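Local coordinates for tudor domain-containing protein 1 (Mus musculus, PDB 4B9W), which acts in spermatogenesis to repress transposable elements through the piRNA pathway, and here contributes its third extended Tudor domain, bound to a dimethylarginine peptide of the Piwi protein MILI, at residues L133-A147 and I187-C200. Numbering follows the deposited sequence.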
# COMPACT_ATOMS: atom_id res chain seq x y z
N LEU A 133 -5.54 -3.13 -16.33
CA LEU A 133 -6.17 -3.63 -17.55
C LEU A 133 -7.64 -3.89 -17.25
O LEU A 133 -7.97 -4.38 -16.19
CB LEU A 133 -5.52 -4.93 -18.04
CG LEU A 133 -4.07 -4.86 -18.56
CD1 LEU A 133 -3.64 -6.24 -19.03
CD2 LEU A 133 -3.94 -3.85 -19.68
N VAL A 134 -8.53 -3.54 -18.17
CA VAL A 134 -9.94 -3.80 -17.93
C VAL A 134 -10.30 -5.23 -18.36
O VAL A 134 -9.57 -5.87 -19.13
CB VAL A 134 -10.86 -2.78 -18.60
CG1 VAL A 134 -10.62 -1.40 -18.00
CG2 VAL A 134 -10.66 -2.80 -20.12
N ASP A 135 -11.41 -5.70 -17.83
CA ASP A 135 -12.08 -6.93 -18.28
C ASP A 135 -11.32 -8.23 -17.92
O ASP A 135 -11.58 -9.28 -18.51
CB ASP A 135 -12.40 -6.91 -19.79
CG ASP A 135 -13.32 -5.74 -20.21
OD1 ASP A 135 -13.97 -5.10 -19.35
OD2 ASP A 135 -13.38 -5.47 -21.43
N ILE A 136 -10.44 -8.15 -16.91
CA ILE A 136 -9.78 -9.34 -16.34
C ILE A 136 -9.69 -9.32 -14.81
O ILE A 136 -9.86 -8.29 -14.18
CB ILE A 136 -8.35 -9.51 -16.90
CG1 ILE A 136 -7.49 -8.27 -16.57
CG2 ILE A 136 -8.39 -9.78 -18.40
CD1 ILE A 136 -6.01 -8.55 -16.58
N GLN A 137 -9.43 -10.48 -14.23
CA GLN A 137 -9.32 -10.66 -12.78
C GLN A 137 -8.41 -11.88 -12.52
O GLN A 137 -8.27 -12.75 -13.38
CB GLN A 137 -10.72 -10.90 -12.17
CG GLN A 137 -11.42 -12.17 -12.68
CD GLN A 137 -12.82 -12.33 -12.11
OE1 GLN A 137 -13.05 -12.05 -10.93
NE2 GLN A 137 -13.77 -12.77 -12.94
N PRO A 138 -7.76 -11.94 -11.34
CA PRO A 138 -6.92 -13.11 -11.02
C PRO A 138 -7.74 -14.40 -10.91
O PRO A 138 -8.89 -14.34 -10.51
CB PRO A 138 -6.30 -12.76 -9.66
CG PRO A 138 -7.06 -11.58 -9.14
CD PRO A 138 -7.68 -10.88 -10.30
N PRO A 139 -7.17 -15.55 -11.30
CA PRO A 139 -7.92 -16.81 -11.18
C PRO A 139 -8.38 -17.10 -9.75
O PRO A 139 -9.53 -17.48 -9.55
CB PRO A 139 -6.92 -17.87 -11.64
CG PRO A 139 -5.99 -17.14 -12.55
CD PRO A 139 -5.90 -15.73 -12.02
N ASN A 140 -7.50 -16.90 -8.78
CA ASN A 140 -7.91 -16.94 -7.39
C ASN A 140 -8.02 -15.49 -6.92
O ASN A 140 -8.73 -14.72 -7.56
CB ASN A 140 -6.98 -17.84 -6.56
CG ASN A 140 -7.74 -18.93 -5.82
OD1 ASN A 140 -7.80 -18.94 -4.59
ND2 ASN A 140 -8.36 -19.84 -6.57
N LYS A 141 -7.35 -15.07 -5.86
CA LYS A 141 -7.58 -13.71 -5.37
C LYS A 141 -6.38 -12.79 -5.53
O LYS A 141 -6.40 -11.64 -5.11
CB LYS A 141 -8.04 -13.74 -3.90
CG LYS A 141 -7.62 -14.98 -3.14
CD LYS A 141 -8.04 -14.92 -1.67
CE LYS A 141 -7.37 -16.05 -0.89
NZ LYS A 141 -5.89 -15.97 -1.01
N HIS A 142 -5.32 -13.28 -6.16
CA HIS A 142 -4.06 -12.56 -6.20
C HIS A 142 -3.47 -12.76 -7.54
O HIS A 142 -3.54 -13.84 -8.09
CB HIS A 142 -3.11 -13.10 -5.13
CG HIS A 142 -3.58 -12.89 -3.71
ND1 HIS A 142 -3.58 -11.68 -3.11
CD2 HIS A 142 -4.06 -13.80 -2.76
CE1 HIS A 142 -4.05 -11.80 -1.85
NE2 HIS A 142 -4.34 -13.10 -1.64
N TRP A 143 -2.89 -11.69 -8.08
CA TRP A 143 -2.12 -11.77 -9.31
C TRP A 143 -0.89 -12.63 -9.12
O TRP A 143 -0.06 -12.34 -8.25
CB TRP A 143 -1.69 -10.37 -9.75
CG TRP A 143 -2.85 -9.45 -10.00
CD1 TRP A 143 -3.24 -8.36 -9.25
CD2 TRP A 143 -3.82 -9.52 -11.11
NE1 TRP A 143 -4.34 -7.75 -9.80
CE2 TRP A 143 -4.73 -8.39 -10.92
CE3 TRP A 143 -4.00 -10.35 -12.20
CZ2 TRP A 143 -5.79 -8.14 -11.79
CZ3 TRP A 143 -5.06 -10.09 -13.07
CH2 TRP A 143 -5.93 -9.01 -12.87
N THR A 144 -0.75 -13.69 -9.91
CA THR A 144 0.44 -14.55 -9.82
C THR A 144 1.67 -13.86 -10.43
O THR A 144 1.51 -12.97 -11.27
CB THR A 144 0.21 -15.88 -10.56
OG1 THR A 144 -0.11 -15.62 -11.94
CG2 THR A 144 -0.92 -16.68 -9.90
N LYS A 145 2.87 -14.24 -9.97
CA LYS A 145 4.14 -13.83 -10.60
C LYS A 145 4.14 -14.14 -12.10
O LYS A 145 4.60 -13.34 -12.91
CB LYS A 145 5.32 -14.59 -10.00
CG LYS A 145 5.76 -14.16 -8.62
CD LYS A 145 7.03 -14.90 -8.20
CE LYS A 145 6.79 -16.35 -7.83
NZ LYS A 145 7.99 -16.97 -7.21
N GLU A 146 3.66 -15.33 -12.44
CA GLU A 146 3.54 -15.78 -13.85
C GLU A 146 2.67 -14.85 -14.68
O GLU A 146 3.07 -14.46 -15.77
CB GLU A 146 2.98 -17.24 -13.93
CG GLU A 146 3.39 -18.02 -15.18
CD GLU A 146 2.63 -19.35 -15.36
OE1 GLU A 146 1.89 -19.76 -14.44
OE2 GLU A 146 2.75 -19.98 -16.44
N ALA A 147 1.49 -14.49 -14.16
CA ALA A 147 0.60 -13.55 -14.87
C ALA A 147 1.30 -12.19 -15.01
O ALA A 147 1.28 -11.55 -16.07
CB ALA A 147 -0.73 -13.40 -14.16
N ILE A 187 -3.43 -6.91 -25.16
CA ILE A 187 -2.63 -7.59 -24.17
C ILE A 187 -3.50 -8.53 -23.31
O ILE A 187 -3.14 -9.69 -23.07
CB ILE A 187 -1.82 -6.58 -23.33
CG1 ILE A 187 -0.98 -5.63 -24.23
CG2 ILE A 187 -0.95 -7.30 -22.32
CD1 ILE A 187 -0.15 -6.31 -25.29
N SER A 188 -4.68 -8.06 -22.90
CA SER A 188 -5.64 -8.91 -22.17
C SER A 188 -5.94 -10.26 -22.87
O SER A 188 -5.99 -11.31 -22.22
CB SER A 188 -6.95 -8.15 -21.89
OG SER A 188 -7.69 -7.88 -23.09
N ASP A 189 -6.13 -10.22 -24.19
CA ASP A 189 -6.31 -11.44 -24.97
C ASP A 189 -5.24 -12.44 -24.67
O ASP A 189 -5.53 -13.62 -24.45
CB ASP A 189 -6.27 -11.19 -26.49
CG ASP A 189 -6.59 -12.45 -27.31
OD1 ASP A 189 -7.75 -12.93 -27.26
OD2 ASP A 189 -5.69 -12.99 -27.99
N VAL A 190 -4.00 -11.97 -24.70
CA VAL A 190 -2.84 -12.80 -24.42
C VAL A 190 -2.98 -13.47 -23.08
O VAL A 190 -2.87 -14.70 -22.99
CB VAL A 190 -1.54 -11.97 -24.43
CG1 VAL A 190 -0.34 -12.85 -24.13
CG2 VAL A 190 -1.38 -11.23 -25.77
N LEU A 191 -3.22 -12.67 -22.04
CA LEU A 191 -3.33 -13.19 -20.66
C LEU A 191 -4.52 -14.14 -20.45
O LEU A 191 -4.43 -15.09 -19.66
CB LEU A 191 -3.40 -12.04 -19.66
CG LEU A 191 -2.22 -11.05 -19.59
CD1 LEU A 191 -2.38 -10.11 -18.40
CD2 LEU A 191 -0.88 -11.76 -19.54
N ILE A 192 -5.64 -13.88 -21.13
CA ILE A 192 -6.81 -14.75 -21.01
C ILE A 192 -6.55 -16.06 -21.74
O ILE A 192 -6.70 -17.13 -21.17
CB ILE A 192 -8.09 -14.09 -21.57
CG1 ILE A 192 -8.41 -12.80 -20.79
CG2 ILE A 192 -9.26 -15.08 -21.51
CD1 ILE A 192 -9.34 -11.86 -21.50
N ARG A 193 -6.13 -15.95 -23.00
CA ARG A 193 -5.83 -17.11 -23.84
C ARG A 193 -4.87 -18.07 -23.13
O ARG A 193 -5.04 -19.28 -23.18
CB ARG A 193 -5.21 -16.67 -25.18
CG ARG A 193 -5.61 -17.55 -26.34
CD ARG A 193 -4.55 -17.63 -27.43
NE ARG A 193 -4.60 -18.92 -28.15
CZ ARG A 193 -3.83 -19.26 -29.18
NH1 ARG A 193 -2.91 -18.43 -29.66
NH2 ARG A 193 -3.97 -20.46 -29.74
N GLU A 194 -3.85 -17.50 -22.48
CA GLU A 194 -2.80 -18.30 -21.84
C GLU A 194 -3.21 -18.83 -20.47
O GLU A 194 -2.41 -19.46 -19.79
CB GLU A 194 -1.55 -17.46 -21.66
CG GLU A 194 -1.04 -16.79 -22.93
CD GLU A 194 0.27 -17.35 -23.42
OE1 GLU A 194 0.48 -18.56 -23.25
OE2 GLU A 194 1.06 -16.57 -23.98
N GLN A 195 -4.45 -18.57 -20.05
CA GLN A 195 -5.01 -19.11 -18.80
C GLN A 195 -4.41 -18.45 -17.55
O GLN A 195 -4.59 -18.96 -16.45
CB GLN A 195 -4.83 -20.63 -18.71
CG GLN A 195 -5.03 -21.41 -20.00
CD GLN A 195 -6.47 -21.76 -20.25
OE1 GLN A 195 -7.10 -21.22 -21.15
NE2 GLN A 195 -7.02 -22.66 -19.42
N LEU A 196 -3.73 -17.33 -17.72
CA LEU A 196 -3.04 -16.66 -16.62
C LEU A 196 -3.97 -15.73 -15.85
O LEU A 196 -3.68 -15.36 -14.70
CB LEU A 196 -1.87 -15.86 -17.15
CG LEU A 196 -0.86 -16.65 -17.96
CD1 LEU A 196 0.25 -15.74 -18.43
CD2 LEU A 196 -0.30 -17.82 -17.14
N VAL A 197 -5.08 -15.33 -16.47
CA VAL A 197 -6.08 -14.47 -15.82
C VAL A 197 -7.48 -14.86 -16.31
O VAL A 197 -7.62 -15.58 -17.29
CB VAL A 197 -5.83 -12.97 -16.07
CG1 VAL A 197 -4.39 -12.58 -15.75
CG2 VAL A 197 -6.17 -12.60 -17.50
N LEU A 198 -8.50 -14.41 -15.61
CA LEU A 198 -9.87 -14.77 -15.94
C LEU A 198 -10.59 -13.56 -16.47
O LEU A 198 -10.29 -12.45 -16.04
CB LEU A 198 -10.61 -15.30 -14.71
CG LEU A 198 -10.39 -16.76 -14.31
CD1 LEU A 198 -11.44 -17.12 -13.28
CD2 LEU A 198 -10.46 -17.68 -15.53
N ARG A 199 -11.54 -13.79 -17.38
CA ARG A 199 -12.45 -12.75 -17.85
C ARG A 199 -13.15 -12.09 -16.68
O ARG A 199 -13.45 -12.72 -15.68
CB ARG A 199 -13.54 -13.32 -18.78
CG ARG A 199 -13.06 -13.85 -20.11
CD ARG A 199 -14.25 -14.19 -21.02
NE ARG A 199 -14.96 -12.99 -21.48
CZ ARG A 199 -14.76 -12.34 -22.63
NH1 ARG A 199 -13.86 -12.74 -23.51
NH2 ARG A 199 -15.48 -11.25 -22.91
N CYS A 200 -13.45 -10.80 -16.82
CA CYS A 200 -14.18 -10.08 -15.79
C CYS A 200 -15.19 -9.14 -16.41
O CYS A 200 -14.92 -8.51 -17.43
CB CYS A 200 -13.23 -9.31 -14.88
SG CYS A 200 -14.13 -8.61 -13.48
O HOH W 1 -8.23 -5.03 -21.50
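Gln137 and Leu198 form an antiparallel hydrogen-bonded pair in which each backbone serves the other. Leu198 N gives a nearly straight bond to Gln137 O (2.8 Å, 172° at the hydrogen), while Gln137 N reaches Leu198 O in the carbonyl plane, at a more bent 141°. Cys200 N donates to Asp135 O at 2.9 Å, but from above the carbonyl plane, not along a lone pair. The side-chain amide of Gln137 adds a fourth bond, NE2 to Arg199 O (2.8 Å). With chi1 at 62°, CG sits between the backbone N and carbonyl carbon and the extended chain carries NE2 across to that oxygen, which lies near the amide plane. A leucine here would probably leave Arg199 O without this donor and the chain end less firmly tied.

Next to the pairing, Val197 splits its branches: CG2 meets Ile136 CG2 at 3.7 Å, and CG1 touches the in-plane edge of the Trp143 ring, which also packs on the bound peptide's backbone. Leu191 O takes both Leu196 N and Val197 N after helix 187-193, and Thr144 OG1 caps helix 145-155 by accepting from Ala147 N (3.0 Å). This antiparallel pairing ties the chain's last residues to the segment between strand 129-133 and helix 145-155; Leu133 and Ile187 pack on Leu176 of strand 171-178, Ile187 also on Phe151 of helix 145-155.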